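Local coordinates for protein ferulic acid decarboxylase 1 (Candida dubliniensis, PDB 4ZAD) that binds prenylated FMN and manganese and probably catalyses the reversible decarboxylation of aromatic acrylic acids such as ferulic and cinnamic acid to vinyl products, at residues D358-Y363 and D421-K426; L368-K373 and S408-I413; Q440-F445 and C471-I476. All blocks are in the same frame, centred on the assembly; numbering follows the deposited sequence.

Interaction 1 (D358-Y363 and D421-K426); sequences DVFTPY and DIFDFK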
ATOM      1  N   ASP A 358       5.736  14.124  13.387  1.00 26.63           N
ATOM      2  CA  ASP A 358       6.357  12.800  13.266  1.00 25.03           C
ATOM      3  C   ASP A 358       6.764  12.592  11.820  1.00 23.59           C
ATOM      4  O   ASP A 358       6.205  13.216  10.923  1.00 23.01           O
ATOM      5  CB  ASP A 358       5.382  11.700  13.686  1.00 25.47           C
ATOM      6  CG  ASP A 358       5.527  11.278  15.145  1.00 28.00           C
ATOM      7  OD1 ASP A 358       6.613  11.445  15.755  1.00 31.14           O
ATOM      8  OD2 ASP A 358       4.536  10.753  15.685  1.00 31.83           O
ATOM      9  N   VAL A 359       7.776  11.761  11.601  1.00 22.59           N
ATOM     10  CA  VAL A 359       8.137  11.312  10.272  1.00 21.62           C
ATOM     11  C   VAL A 359       8.417   9.823  10.343  1.00 22.08           C
ATOM     12  O   VAL A 359       8.879   9.323  11.365  1.00 23.08           O
ATOM     13  CB  VAL A 359       9.366  12.070   9.680  1.00 21.49           C
ATOM     14  CG1 VAL A 359       9.260  13.566   9.946  1.00 19.51           C
ATOM     15  CG2 VAL A 359      10.679  11.514  10.193  1.00 19.41           C
ATOM     16  N   PHE A 360       8.129   9.106   9.263  1.00 21.66           N
ATOM     17  CA  PHE A 360       8.372   7.693   9.236  1.00 21.06           C
ATOM     18  C   PHE A 360       8.484   7.247   7.827  1.00 20.35           C
ATOM     19  O   PHE A 360       7.846   7.825   6.953  1.00 19.73           O
ATOM     20  CB  PHE A 360       7.228   6.954   9.889  1.00 22.30           C
ATOM     21  CG  PHE A 360       7.391   5.471   9.886  1.00 21.43           C
ATOM     22  CD1 PHE A 360       8.448   4.900  10.533  1.00 21.34           C
ATOM     23  CD2 PHE A 360       6.486   4.667   9.231  1.00 21.61           C
ATOM     24  CE1 PHE A 360       8.604   3.536  10.563  1.00 22.48           C
ATOM     25  CE2 PHE A 360       6.647   3.316   9.205  1.00 23.64           C
ATOM     26  CZ  PHE A 360       7.719   2.737   9.881  1.00 24.75           C
ATOM     27  N   THR A 361       9.338   6.240   7.621  1.00 19.47           N
ATOM     28  CA  THR A 361       9.575   5.625   6.305  1.00 18.94           C
ATOM     29  C   THR A 361       8.735   4.371   6.218  1.00 18.54           C
ATOM     30  O   THR A 361       9.065   3.357   6.853  1.00 18.28           O
ATOM     31  CB  THR A 361      11.015   5.161   6.122  1.00 18.57           C
ATOM     32  OG1 THR A 361      11.406   4.446   7.295  1.00 18.08           O
ATOM     33  CG2 THR A 361      11.955   6.324   5.853  1.00 17.25           C
ATOM     34  N   PRO A 362       7.634   4.430   5.484  1.00 17.44           N
ATOM     35  CA  PRO A 362       6.808   3.226   5.446  1.00 17.94           C
ATOM     36  C   PRO A 362       7.604   2.100   4.829  1.00 19.29           C
ATOM     37  O   PRO A 362       8.257   2.311   3.796  1.00 19.92           O
ATOM     38  CB  PRO A 362       5.637   3.621   4.559  1.00 17.48           C
ATOM     39  CG  PRO A 362       6.148   4.806   3.746  1.00 17.35           C
ATOM     40  CD  PRO A 362       7.118   5.506   4.642  1.00 17.36           C
ATOM     41  N   TYR A 363       7.561   0.926   5.438  1.00 20.38           N
ATOM     42  CA  TYR A 363       8.341  -0.192   4.934  1.00 22.12           C
ATOM     43  C   TYR A 363       7.880  -0.680   3.557  1.00 22.78           C
ATOM     44  O   TYR A 363       8.699  -1.147   2.753  1.00 23.44           O
ATOM     45  CB  TYR A 363       8.374  -1.349   5.922  1.00 22.10           C
ATOM     46  CG  TYR A 363       8.866  -0.930   7.269  1.00 21.56           C
ATOM     47  CD1 TYR A 363       9.914  -0.032   7.403  1.00 21.50           C
ATOM     48  CD2 TYR A 363       8.278  -1.417   8.409  1.00 22.75           C
ATOM     49  CE1 TYR A 363      10.360   0.376   8.656  1.00 21.54           C
ATOM     50  CE2 TYR A 363       8.700  -1.015   9.645  1.00 24.61           C
ATOM     51  CZ  TYR A 363       9.739  -0.114   9.771  1.00 23.49           C
ATOM     52  OH  TYR A 363      10.145   0.266  11.040  1.00 26.37           O
ATOM     53  N   ASP A 421      -2.375   8.478  10.967  1.00 22.19           N
ATOM     54  CA  ASP A 421      -1.290   7.811  11.705  1.00 22.00           C
ATOM     55  C   ASP A 421      -0.350   7.296  10.619  1.00 20.62           C
ATOM     56  O   ASP A 421      -0.644   6.323   9.939  1.00 20.72           O
ATOM     57  CB  ASP A 421      -1.853   6.716  12.627  1.00 22.07           C
ATOM     58  CG  ASP A 421      -0.777   5.805  13.252  1.00 25.62           C
ATOM     59  OD1 ASP A 421       0.426   6.067  13.107  1.00 28.42           O
ATOM     60  OD2 ASP A 421      -1.163   4.777  13.897  1.00 29.85           O
ATOM     61  N   ILE A 422       0.750   8.010  10.417  1.00 19.56           N
ATOM     62  CA  ILE A 422       1.666   7.689   9.333  1.00 19.19           C
ATOM     63  C   ILE A 422       2.319   6.311   9.481  1.00 19.31           C
ATOM     64  O   ILE A 422       2.911   5.825   8.533  1.00 18.39           O
ATOM     65  CB  ILE A 422       2.770   8.768   9.107  1.00 18.52           C
ATOM     66  CG1 ILE A 422       3.630   8.958  10.372  1.00 18.51           C
ATOM     67  CG2 ILE A 422       2.140  10.043   8.602  1.00 17.24           C
ATOM     68  CD1 ILE A 422       4.755   9.965  10.233  1.00 17.86           C
ATOM     69  N   PHE A 423       2.215   5.715  10.666  1.00 19.73           N
ATOM     70  CA  PHE A 423       2.800   4.423  10.939  1.00 20.95           C
ATOM     71  C   PHE A 423       1.895   3.316  10.499  1.00 21.72           C
ATOM     72  O   PHE A 423       2.301   2.170  10.503  1.00 22.11           O
ATOM     73  CB  PHE A 423       3.131   4.247  12.437  1.00 20.59           C
ATOM     74  CG  PHE A 423       4.229   5.161  12.911  1.00 23.34           C
ATOM     75  CD1 PHE A 423       3.935   6.479  13.318  1.00 24.20           C
ATOM     76  CD2 PHE A 423       5.569   4.732  12.905  1.00 24.05           C
ATOM     77  CE1 PHE A 423       4.942   7.327  13.734  1.00 24.15           C
ATOM     78  CE2 PHE A 423       6.579   5.574  13.359  1.00 24.25           C
ATOM     79  CZ  PHE A 423       6.265   6.877  13.753  1.00 24.98           C
ATOM     80  N   ASP A 424       0.658   3.649  10.145  1.00 22.72           N
ATOM     81  CA  ASP A 424      -0.306   2.647   9.680  1.00 22.79           C
ATOM     82  C   ASP A 424      -0.514   2.847   8.178  1.00 22.65           C
ATOM     83  O   ASP A 424      -1.152   3.815   7.746  1.00 22.46           O
ATOM     84  CB  ASP A 424      -1.605   2.828  10.462  1.00 22.78           C
ATOM     85  CG  ASP A 424      -2.725   2.005   9.927  1.00 23.11           C
ATOM     86  OD1 ASP A 424      -2.466   1.143   9.048  1.00 23.82           O
ATOM     87  OD2 ASP A 424      -3.860   2.230  10.402  1.00 23.85           O
ATOM     88  N   PHE A 425       0.012   1.919   7.392  1.00 22.69           N
ATOM     89  CA  PHE A 425       0.145   2.134   5.963  1.00 23.44           C
ATOM     90  C   PHE A 425      -1.189   2.221   5.241  1.00 25.49           C
ATOM     91  O   PHE A 425      -1.274   2.889   4.213  1.00 26.73           O
ATOM     92  CB  PHE A 425       1.016   1.043   5.335  1.00 23.01           C
ATOM     93  CG  PHE A 425       1.336   1.296   3.887  1.00 22.59           C
ATOM     94  CD1 PHE A 425       2.227   2.316   3.526  1.00 19.08           C
ATOM     95  CD2 PHE A 425       0.726   0.558   2.881  1.00 18.74           C
ATOM     96  CE1 PHE A 425       2.491   2.594   2.225  1.00 15.14           C
ATOM     97  CE2 PHE A 425       1.035   0.807   1.559  1.00 17.06           C
ATOM     98  CZ  PHE A 425       1.908   1.846   1.241  1.00 18.11           C
ATOM     99  N   LYS A 426      -2.228   1.538   5.754  1.00 26.90           N
ATOM    100  CA  LYS A 426      -3.615   1.699   5.265  1.00 27.31           C
ATOM    101  C   LYS A 426      -4.041   3.144   5.296  1.00 26.10           C
ATOM    102  O   LYS A 426      -4.729   3.614   4.405  1.00 25.77           O
ATOM    103  CB  LYS A 426      -4.637   0.906   6.135  1.00 28.69           C
ATOM    104  CG  LYS A 426      -4.551  -0.661   6.072  1.00 31.93           C
ATOM    105  CD  LYS A 426      -5.635  -1.353   6.981  1.00 37.40           C
ATOM    106  CE  LYS A 426      -7.093  -1.198   6.444  1.00 39.82           C
ATOM    107  NZ  LYS A 426      -8.120  -1.798   7.372  1.00 42.98           N
TER

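Interaction 2 (L368-K373 and S408-I413); sequences LWLAVK and SILHEI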
ATOM      1  N   LEU A 368      12.109   4.329   0.458  1.00 20.19           N
ATOM      2  CA  LEU A 368      12.214   5.367  -0.574  1.00 19.42           C
ATOM      3  C   LEU A 368      11.287   6.553  -0.281  1.00 19.53           C
ATOM      4  O   LEU A 368      11.476   7.637  -0.843  1.00 20.55           O
ATOM      5  CB  LEU A 368      11.875   4.786  -1.937  1.00 18.92           C
ATOM      6  CG  LEU A 368      12.974   3.876  -2.489  1.00 19.71           C
ATOM      7  CD1 LEU A 368      12.457   2.855  -3.451  1.00 17.63           C
ATOM      8  CD2 LEU A 368      14.082   4.724  -3.124  1.00 16.88           C
ATOM      9  N   TRP A 369      10.317   6.371   0.618  1.00 19.06           N
ATOM     10  CA  TRP A 369       9.337   7.421   0.935  1.00 18.37           C
ATOM     11  C   TRP A 369       9.509   7.825   2.344  1.00 18.06           C
ATOM     12  O   TRP A 369       9.734   6.984   3.198  1.00 18.20           O
ATOM     13  CB  TRP A 369       7.919   6.884   0.882  1.00 18.19           C
ATOM     14  CG  TRP A 369       7.342   6.674  -0.391  1.00 15.05           C
ATOM     15  CD1 TRP A 369       7.964   6.669  -1.592  1.00 16.53           C
ATOM     16  CD2 TRP A 369       5.981   6.363  -0.626  1.00 11.65           C
ATOM     17  NE1 TRP A 369       7.050   6.383  -2.588  1.00 16.87           N
ATOM     18  CE2 TRP A 369       5.820   6.200  -2.005  1.00 13.74           C
ATOM     19  CE3 TRP A 369       4.880   6.193   0.205  1.00 12.03           C
ATOM     20  CZ2 TRP A 369       4.602   5.900  -2.571  1.00 15.11           C
ATOM     21  CZ3 TRP A 369       3.690   5.893  -0.330  1.00 11.05           C
ATOM     22  CH2 TRP A 369       3.543   5.752  -1.721  1.00 16.55           C
ATOM     23  N   LEU A 370       9.288   9.089   2.622  1.00 18.20           N
ATOM     24  CA  LEU A 370       9.271   9.559   4.027  1.00 17.66           C
ATOM     25  C   LEU A 370       7.964  10.276   4.214  1.00 16.98           C
ATOM     26  O   LEU A 370       7.712  11.258   3.578  1.00 17.28           O
ATOM     27  CB  LEU A 370      10.435  10.514   4.332  1.00 17.15           C
ATOM     28  CG  LEU A 370      10.520  11.019   5.782  1.00 16.34           C
ATOM     29  CD1 LEU A 370      10.884   9.839   6.684  1.00 15.34           C
ATOM     30  CD2 LEU A 370      11.515  12.166   5.980  1.00 10.57           C
ATOM     31  N   ALA A 371       7.110   9.751   5.058  1.00 17.55           N
ATOM     32  CA  ALA A 371       5.873  10.426   5.387  1.00 17.96           C
ATOM     33  C   ALA A 371       6.215  11.480   6.406  1.00 18.84           C
ATOM     34  O   ALA A 371       6.998  11.202   7.343  1.00 18.97           O
ATOM     35  CB  ALA A 371       4.857   9.433   5.963  1.00 17.25           C
ATOM     36  N   VAL A 372       5.621  12.666   6.250  1.00 19.37           N
ATOM     37  CA  VAL A 372       5.804  13.779   7.204  1.00 19.99           C
ATOM     38  C   VAL A 372       4.475  14.253   7.757  1.00 19.91           C
ATOM     39  O   VAL A 372       3.703  14.855   7.048  1.00 19.94           O
ATOM     40  CB  VAL A 372       6.494  14.944   6.494  1.00 20.31           C
ATOM     41  CG1 VAL A 372       6.518  16.191   7.374  1.00 19.87           C
ATOM     42  CG2 VAL A 372       7.901  14.512   6.098  1.00 20.78           C
ATOM     43  N   LYS A 373       4.199  13.974   9.012  1.00 20.36           N
ATOM     44  CA  LYS A 373       2.892  14.279   9.580  1.00 21.69           C
ATOM     45  C   LYS A 373       2.830  15.711  10.150  1.00 22.93           C
ATOM     46  O   LYS A 373       3.518  16.025  11.110  1.00 24.35           O
ATOM     47  CB  LYS A 373       2.572  13.274  10.668  1.00 21.94           C
ATOM     48  CG  LYS A 373       1.208  13.464  11.307  1.00 23.11           C
ATOM     49  CD  LYS A 373       0.891  12.343  12.303  1.00 21.95           C
ATOM     50  CE  LYS A 373      -0.487  12.546  12.927  1.00 22.97           C
ATOM     51  NZ  LYS A 373      -0.758  11.580  14.006  1.00 21.51           N
ATOM     52  N   SER A 408      19.651  10.923   2.155  1.00 20.83           N
ATOM     53  CA  SER A 408      20.126  10.630   0.817  1.00 20.50           C
ATOM     54  C   SER A 408      19.386   9.458   0.188  1.00 20.89           C
ATOM     55  O   SER A 408      19.204   9.434  -1.038  1.00 21.23           O
ATOM     56  CB  SER A 408      21.589  10.334   0.856  1.00 20.13           C
ATOM     57  OG  SER A 408      21.769   9.175   1.632  1.00 21.68           O
ATOM     58  N   ILE A 409      18.919   8.512   1.003  1.00 21.38           N
ATOM     59  CA  ILE A 409      18.187   7.356   0.454  1.00 21.69           C
ATOM     60  C   ILE A 409      16.748   7.639   0.083  1.00 21.72           C
ATOM     61  O   ILE A 409      16.105   6.808  -0.516  1.00 22.28           O
ATOM     62  CB  ILE A 409      18.180   6.155   1.388  1.00 21.83           C
ATOM     63  CG1 ILE A 409      17.116   6.316   2.472  1.00 22.15           C
ATOM     64  CG2 ILE A 409      19.598   5.909   1.955  1.00 20.75           C
ATOM     65  CD1 ILE A 409      17.409   5.485   3.705  1.00 23.88           C
ATOM     66  N   LEU A 410      16.236   8.796   0.455  1.00 22.01           N
ATOM     67  CA  LEU A 410      14.799   9.076   0.344  1.00 22.36           C
ATOM     68  C   LEU A 410      14.487   9.647  -1.019  1.00 22.16           C
ATOM     69  O   LEU A 410      15.304  10.429  -1.533  1.00 22.59           O
ATOM     70  CB  LEU A 410      14.370  10.034   1.464  1.00 21.82           C
ATOM     71  CG  LEU A 410      14.489   9.408   2.870  1.00 23.24           C
ATOM     72  CD1 LEU A 410      14.288  10.491   3.952  1.00 26.62           C
ATOM     73  CD2 LEU A 410      13.556   8.237   3.113  1.00 18.62           C
ATOM     74  N   HIS A 411      13.603   9.400  -1.827  1.00 24.66           N
ATOM     75  CA  HIS A 411      13.222   9.924  -3.039  1.00 23.85           C
ATOM     76  C   HIS A 411      11.863  10.638  -3.141  1.00 23.35           C
ATOM     77  O   HIS A 411      11.639  11.377  -4.070  1.00 22.65           O
ATOM     78  CB  HIS A 411      13.337   8.933  -4.169  1.00 24.44           C
ATOM     79  CG  HIS A 411      14.680   8.894  -4.842  1.00 26.81           C
ATOM     80  ND1 HIS A 411      15.816   8.412  -4.217  1.00 31.07           N
ATOM     81  CD2 HIS A 411      15.046   9.169  -6.116  1.00 26.73           C
ATOM     82  CE1 HIS A 411      16.829   8.437  -5.066  1.00 28.45           C
ATOM     83  NE2 HIS A 411      16.392   8.906  -6.217  1.00 27.48           N
ATOM     84  N   GLU A 412      10.964  10.417  -2.190  1.00 23.20           N
ATOM     85  CA  GLU A 412       9.678  11.086  -2.205  1.00 23.05           C
ATOM     86  C   GLU A 412       9.279  11.406  -0.771  1.00 22.90           C
ATOM     87  O   GLU A 412       9.340  10.552   0.112  1.00 23.46           O
ATOM     88  CB  GLU A 412       8.642  10.212  -2.899  1.00 23.50           C
ATOM     89  CG  GLU A 412       7.262  10.839  -2.980  1.00 24.16           C
ATOM     90  CD  GLU A 412       6.483  10.458  -4.224  1.00 22.57           C
ATOM     91  OE1 GLU A 412       6.960   9.617  -5.014  1.00 26.08           O
ATOM     92  OE2 GLU A 412       5.391  11.014  -4.411  1.00 20.61           O
ATOM     93  N   ILE A 413       8.936  12.663  -0.530  1.00 22.07           N
ATOM     94  CA  ILE A 413       8.591  13.123   0.802  1.00 21.46           C
ATOM     95  C   ILE A 413       7.119  13.437   0.687  1.00 21.14           C
ATOM     96  O   ILE A 413       6.701  14.023  -0.311  1.00 20.78           O
ATOM     97  CB  ILE A 413       9.319  14.388   1.207  1.00 21.35           C
ATOM     98  CG1 ILE A 413      10.830  14.268   0.938  1.00 21.70           C
ATOM     99  CG2 ILE A 413       9.002  14.712   2.679  1.00 20.87           C
ATOM    100  CD1 ILE A 413      11.562  13.172   1.747  1.00 23.59           C
TER

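Interaction 3 (Q440-F445 and C471-I476); sequences QDQLYF and CVTTCI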
ATOM      1  N   GLN A 440       1.042  17.388 -10.542  1.00 28.14           N
ATOM      2  CA  GLN A 440       0.905  18.816 -10.180  1.00 28.74           C
ATOM      3  C   GLN A 440       1.291  19.123  -8.746  1.00 27.94           C
ATOM      4  O   GLN A 440       1.873  20.159  -8.489  1.00 28.40           O
ATOM      5  CB  GLN A 440      -0.501  19.399 -10.458  1.00 29.17           C
ATOM      6  CG  GLN A 440      -0.826  19.570 -11.938  1.00 30.46           C
ATOM      7  CD  GLN A 440       0.075  20.585 -12.642  1.00 33.87           C
ATOM      8  OE1 GLN A 440       0.300  21.715 -12.142  1.00 34.39           O
ATOM      9  NE2 GLN A 440       0.595  20.183 -13.821  1.00 34.59           N
ATOM     10  N   ASP A 441       0.943  18.247  -7.814  1.00 27.51           N
ATOM     11  CA  ASP A 441       1.257  18.469  -6.406  1.00 27.07           C
ATOM     12  C   ASP A 441       2.558  17.711  -6.021  1.00 26.59           C
ATOM     13  O   ASP A 441       2.740  17.307  -4.881  1.00 26.41           O
ATOM     14  CB  ASP A 441       0.044  18.082  -5.529  1.00 26.74           C
ATOM     15  CG  ASP A 441      -1.245  18.966  -5.819  1.00 27.79           C
ATOM     16  OD1 ASP A 441      -1.159  20.008  -6.497  1.00 25.27           O
ATOM     17  OD2 ASP A 441      -2.361  18.618  -5.348  1.00 26.36           O
ATOM     18  N   GLN A 442       3.466  17.533  -6.978  1.00 25.71           N
ATOM     19  CA  GLN A 442       4.768  16.961  -6.702  1.00 25.49           C
ATOM     20  C   GLN A 442       5.808  17.984  -7.138  1.00 25.68           C
ATOM     21  O   GLN A 442       5.941  18.305  -8.338  1.00 25.77           O
ATOM     22  CB  GLN A 442       4.978  15.635  -7.445  1.00 24.81           C
ATOM     23  CG  GLN A 442       3.893  14.611  -7.197  1.00 26.16           C
ATOM     24  CD  GLN A 442       4.068  13.306  -8.009  1.00 25.88           C
ATOM     25  OE1 GLN A 442       3.327  13.032  -8.958  1.00 24.69           O
ATOM     26  NE2 GLN A 442       5.035  12.498  -7.609  1.00 24.09           N
ATOM     27  N   LEU A 443       6.563  18.498  -6.175  1.00 25.67           N
ATOM     28  CA  LEU A 443       7.584  19.502  -6.503  1.00 25.63           C
ATOM     29  C   LEU A 443       8.894  18.767  -6.770  1.00 25.54           C
ATOM     30  O   LEU A 443       9.416  18.155  -5.867  1.00 25.34           O
ATOM     31  CB  LEU A 443       7.731  20.503  -5.360  1.00 25.14           C
ATOM     32  CG  LEU A 443       8.732  21.616  -5.640  1.00 24.25           C
ATOM     33  CD1 LEU A 443       8.240  22.460  -6.742  1.00 22.98           C
ATOM     34  CD2 LEU A 443       8.963  22.454  -4.395  1.00 23.86           C
ATOM     35  N   TYR A 444       9.393  18.818  -8.005  1.00 25.40           N
ATOM     36  CA  TYR A 444      10.591  18.095  -8.398  1.00 25.16           C
ATOM     37  C   TYR A 444      11.860  18.906  -8.182  1.00 25.85           C
ATOM     38  O   TYR A 444      11.986  20.011  -8.691  1.00 25.20           O
ATOM     39  CB  TYR A 444      10.490  17.692  -9.864  1.00 25.47           C
ATOM     40  CG  TYR A 444      11.642  16.874 -10.387  1.00 24.08           C
ATOM     41  CD1 TYR A 444      11.754  15.539 -10.084  1.00 22.83           C
ATOM     42  CD2 TYR A 444      12.602  17.444 -11.212  1.00 26.25           C
ATOM     43  CE1 TYR A 444      12.813  14.772 -10.563  1.00 25.30           C
ATOM     44  CE2 TYR A 444      13.704  16.690 -11.695  1.00 26.51           C
ATOM     45  CZ  TYR A 444      13.794  15.355 -11.364  1.00 25.19           C
ATOM     46  OH  TYR A 444      14.821  14.604 -11.863  1.00 23.57           O
ATOM     47  N   PHE A 445      12.798  18.317  -7.436  1.00 27.24           N
ATOM     48  CA  PHE A 445      14.152  18.833  -7.251  1.00 28.50           C
ATOM     49  C   PHE A 445      15.139  18.140  -8.174  1.00 30.44           C
ATOM     50  O   PHE A 445      15.492  16.991  -7.948  1.00 30.72           O
ATOM     51  CB  PHE A 445      14.597  18.597  -5.823  1.00 28.36           C
ATOM     52  CG  PHE A 445      13.839  19.383  -4.827  1.00 26.06           C
ATOM     53  CD1 PHE A 445      12.535  19.082  -4.550  1.00 25.43           C
ATOM     54  CD2 PHE A 445      14.445  20.435  -4.154  1.00 25.80           C
ATOM     55  CE1 PHE A 445      11.831  19.825  -3.625  1.00 26.51           C
ATOM     56  CE2 PHE A 445      13.758  21.182  -3.214  1.00 25.34           C
ATOM     57  CZ  PHE A 445      12.451  20.886  -2.957  1.00 27.30           C
ATOM     58  N   CYS A 471      11.288  14.169  -5.288  1.00 27.64           N
ATOM     59  CA  CYS A 471      10.181  15.085  -5.220  1.00 26.93           C
ATOM     60  C   CYS A 471       9.590  15.164  -3.827  1.00 25.92           C
ATOM     61  O   CYS A 471       9.810  14.295  -3.025  1.00 26.53           O
ATOM     62  CB  CYS A 471       9.132  14.643  -6.221  1.00 27.55           C
ATOM     63  SG  CYS A 471       7.838  13.650  -5.528  1.00 27.18           S
ATOM     64  N   VAL A 472       8.881  16.244  -3.539  1.00 25.10           N
ATOM     65  CA  VAL A 472       8.125  16.406  -2.308  1.00 23.98           C
ATOM     66  C   VAL A 472       6.647  16.508  -2.686  1.00 23.51           C
ATOM     67  O   VAL A 472       6.262  17.422  -3.432  1.00 24.00           O
ATOM     68  CB  VAL A 472       8.543  17.665  -1.579  1.00 24.80           C
ATOM     69  CG1 VAL A 472       7.545  17.999  -0.379  1.00 22.61           C
ATOM     70  CG2 VAL A 472      10.015  17.536  -1.148  1.00 22.87           C
ATOM     71  N   THR A 473       5.836  15.558  -2.200  1.00 21.80           N
ATOM     72  CA  THR A 473       4.448  15.428  -2.614  1.00 20.85           C
ATOM     73  C   THR A 473       3.546  15.893  -1.534  1.00 21.16           C
ATOM     74  O   THR A 473       3.632  15.414  -0.423  1.00 20.56           O
ATOM     75  CB  THR A 473       4.117  13.976  -2.926  1.00 20.56           C
ATOM     76  OG1 THR A 473       5.044  13.476  -3.887  1.00 20.31           O
ATOM     77  CG2 THR A 473       2.753  13.861  -3.487  1.00 19.67           C
ATOM     78  N   THR A 474       2.667  16.837  -1.821  1.00 22.31           N
ATOM     79  CA  THR A 474       1.841  17.379  -0.739  1.00 23.26           C
ATOM     80  C   THR A 474       0.434  16.799  -0.754  1.00 22.81           C
ATOM     81  O   THR A 474      -0.292  16.907  -1.732  1.00 23.98           O
ATOM     82  CB  THR A 474       1.913  18.940  -0.614  1.00 24.20           C
ATOM     83  OG1 THR A 474       0.586  19.515  -0.491  1.00 27.29           O
ATOM     84  CG2 THR A 474       2.717  19.553  -1.743  1.00 25.92           C
ATOM     85  N   CYS A 475       0.076  16.127   0.336  1.00 22.47           N
ATOM     86  CA  CYS A 475      -1.217  15.465   0.473  1.00 21.37           C
ATOM     87  C   CYS A 475      -2.005  16.187   1.555  1.00 22.24           C
ATOM     88  O   CYS A 475      -2.439  15.562   2.481  1.00 23.13           O
ATOM     89  CB  CYS A 475      -1.028  14.009   0.823  1.00 21.43           C
ATOM     90  SG  CYS A 475      -0.120  12.998  -0.436  1.00 19.42           S
ATOM     91  N   ILE A 476      -2.189  17.513   1.396  1.00 22.44           N
ATOM     92  CA  ILE A 476      -2.871  18.411   2.341  1.00 21.66           C
ATOM     93  C   ILE A 476      -3.684  19.369   1.486  1.00 22.07           C
ATOM     94  O   ILE A 476      -3.175  20.058   0.615  1.00 21.44           O
ATOM     95  CB  ILE A 476      -1.871  19.209   3.164  1.00 21.83           C
ATOM     96  CG1 ILE A 476      -0.806  18.273   3.733  1.00 23.80           C
ATOM     97  CG2 ILE A 476      -2.502  19.969   4.311  1.00 19.31           C
ATOM     98  CD1 ILE A 476       0.256  18.990   4.572  1.00 23.86           C
TER

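Interaction 1 (D358-Y363 and D421-K426)
An aromatic and aliphatic packing contact, with no hydrogen bond across it, joins strand 356-360 to the turn just before helix 425-434. Phe360 and Phe423 form its centre as an offset stack. Their ring centroids are 4.6 Å apart and the planes are inclined by 30°. CD2 of Phe423 sits over the middle of the Phe360 ring. In return CB of Phe360 lies over the rim of the Phe423 face, a CH-pi contact of 4.1 Å from this CB to the Phe423 centroid. Phe360 reaches this place because its CG is anti to the backbone N (chi1 179°). The far end of its ring, CZ, rests over the rim of the Tyr363 face.

Ile422 fills the space beside the strand backbone. Its CD1 touches Asp358 O at 3.6 Å and Phe360 N at 3.6 Å, and the same residue also packs on Ala371 and Lys373 of the next strand. Strand 356-360 is one of the two outermost of the mixed sheet within this chain, in the C-terminal part of this UbiD-family enzyme. The turn packs on one face of the sheet, over this edge strand and the next, 369-374. The turn from Asp421 to Asp424 is type I. An Asx turn overlaps it: Phe423 N donates to Asp421 OD1 (3.0 Å). Asp424 then N-caps the helix through a weak bond from Lys426 N.

Asp358 approaches the Phe423 edge with OD2, 4.0 Å from CE1, and its carboxylate is nearly perpendicular to the ring. The carboxylate forms salt bridges with Lys100 and Lys343, which should favour its charged form. Helix 99-108 also packs on Phe423 through Lys100 and Ile103. Farther along, Pro362 CB meets Phe425 CD1 at 3.8 Å, and Phe425 also packs on Ile429 of the second subunit.

Interaction 2 (L368-K373 and S408-I413)
Leu370 turns its CG anti to the backbone N (chi1 -178°), whereas Leu410 has CG anti to its carbonyl carbon (chi1 -66°). These settings bring Leu370 CD2 and Leu410 CD1 to 3.8 Å. Ile413 joins them on the same side. Its CD1 touches Leu370 CB, and its CG2 meets Val372 CG2 at 3.6 Å.

Trp369 and Glu412 occupy the other face of the sheet. They lie side by side and point the same way, with Trp369 CD1 3.8 Å from Glu412 CB. The Glu412 carboxylate is held elsewhere: OE2 takes hydrogen bonds from the hydroxyl groups of Thr473 and Tyr432, and the Tyr432 ring stacks on Trp369.

The backbones pair in parallel. Leu370 N donates to Glu412 O (2.9 Å). Leu368 O is gripped twice, by Glu412 N at 3.1 Å and by His411 N at 2.9 Å. These two hydrogen bonds fix the point where the loop 408-411 enters its strand. Thr433 and Pro438 of the second subunit pack nearby, on Leu368, Trp369 and Glu412.

The loop lies close to the cofactor, with the Ile409 side chain about 6 Å from the prenylated FMN. Leu370 and Ile413 both pack on Leu397 of helix 386-399, which lies between the two strands in sequence, a beta-alpha-beta crossover.

Interaction 3 (Q440-F445 and C471-I476)
Cys471 faces Tyr444 in a non-hydrogen-bonded antiparallel pair, but its sulfur leans toward Gln442. A weak hydrogen bond runs from Gln442 NE2 to Cys471 SG (3.7 Å). The extended Gln442 chain brings its amide there, with chi2 at 177°. The other end of the amide, OE1, accepts from Val439 N.

Val472 pairs with Leu443 through two backbone bonds. Leu443 N donates to Val472 O at 3.0 Å, and Val472 N donates to Leu443 O at 3.1 Å. On that face CG2 of Val472 touches Phe445 CE1 (3.8 Å).

Thr473 lies beside Gln442, both side chains pointing the same way. Its OG1 is 3.7 Å from Gln442 CG, a contact without a bond. The hydroxyl is instead bonded to Glu412 OE2. Thr474 closes the ladder, donating from N to Asp441 O at 3.1 Å with a fairly straight bond (161°).

The result is a short beta ladder at the outer end of the mixed sheet. Strand 470-475 runs between strand 412-417, to which it is parallel, and strand 442-445, outermost on this side within the chain. Helix 386-399 covers the face of Leu443 and Val472 through Ser390, and Phe398 meets the Phe445 ring edge-to-face. On the face of Gln442 and Cys471, Val439 of the second subunit packs against both residues.

How the interactions relate
All three contacts belong to one mixed sheet and are largely buried. Interaction 2 joins inner strands and is fully buried. Interactions 1 and 3 sit at opposite edges of the sheet and include partly exposed residues. Strand 369-374 of interaction 2 also pairs with the edge strand of interaction 1, where Phe360 O lies 2.8 Å from Ala371 N. On the other side Ile413 O lies 2.6 Å from Thr473 N, joining interaction 2 to interaction 3. Interactions 2 and 3 rest on backbone ladders, parallel and antiparallel respectively. Interaction 1 instead relies on ring stacking and apolar contact between a strand and a turn. Each contact also meets the second subunit.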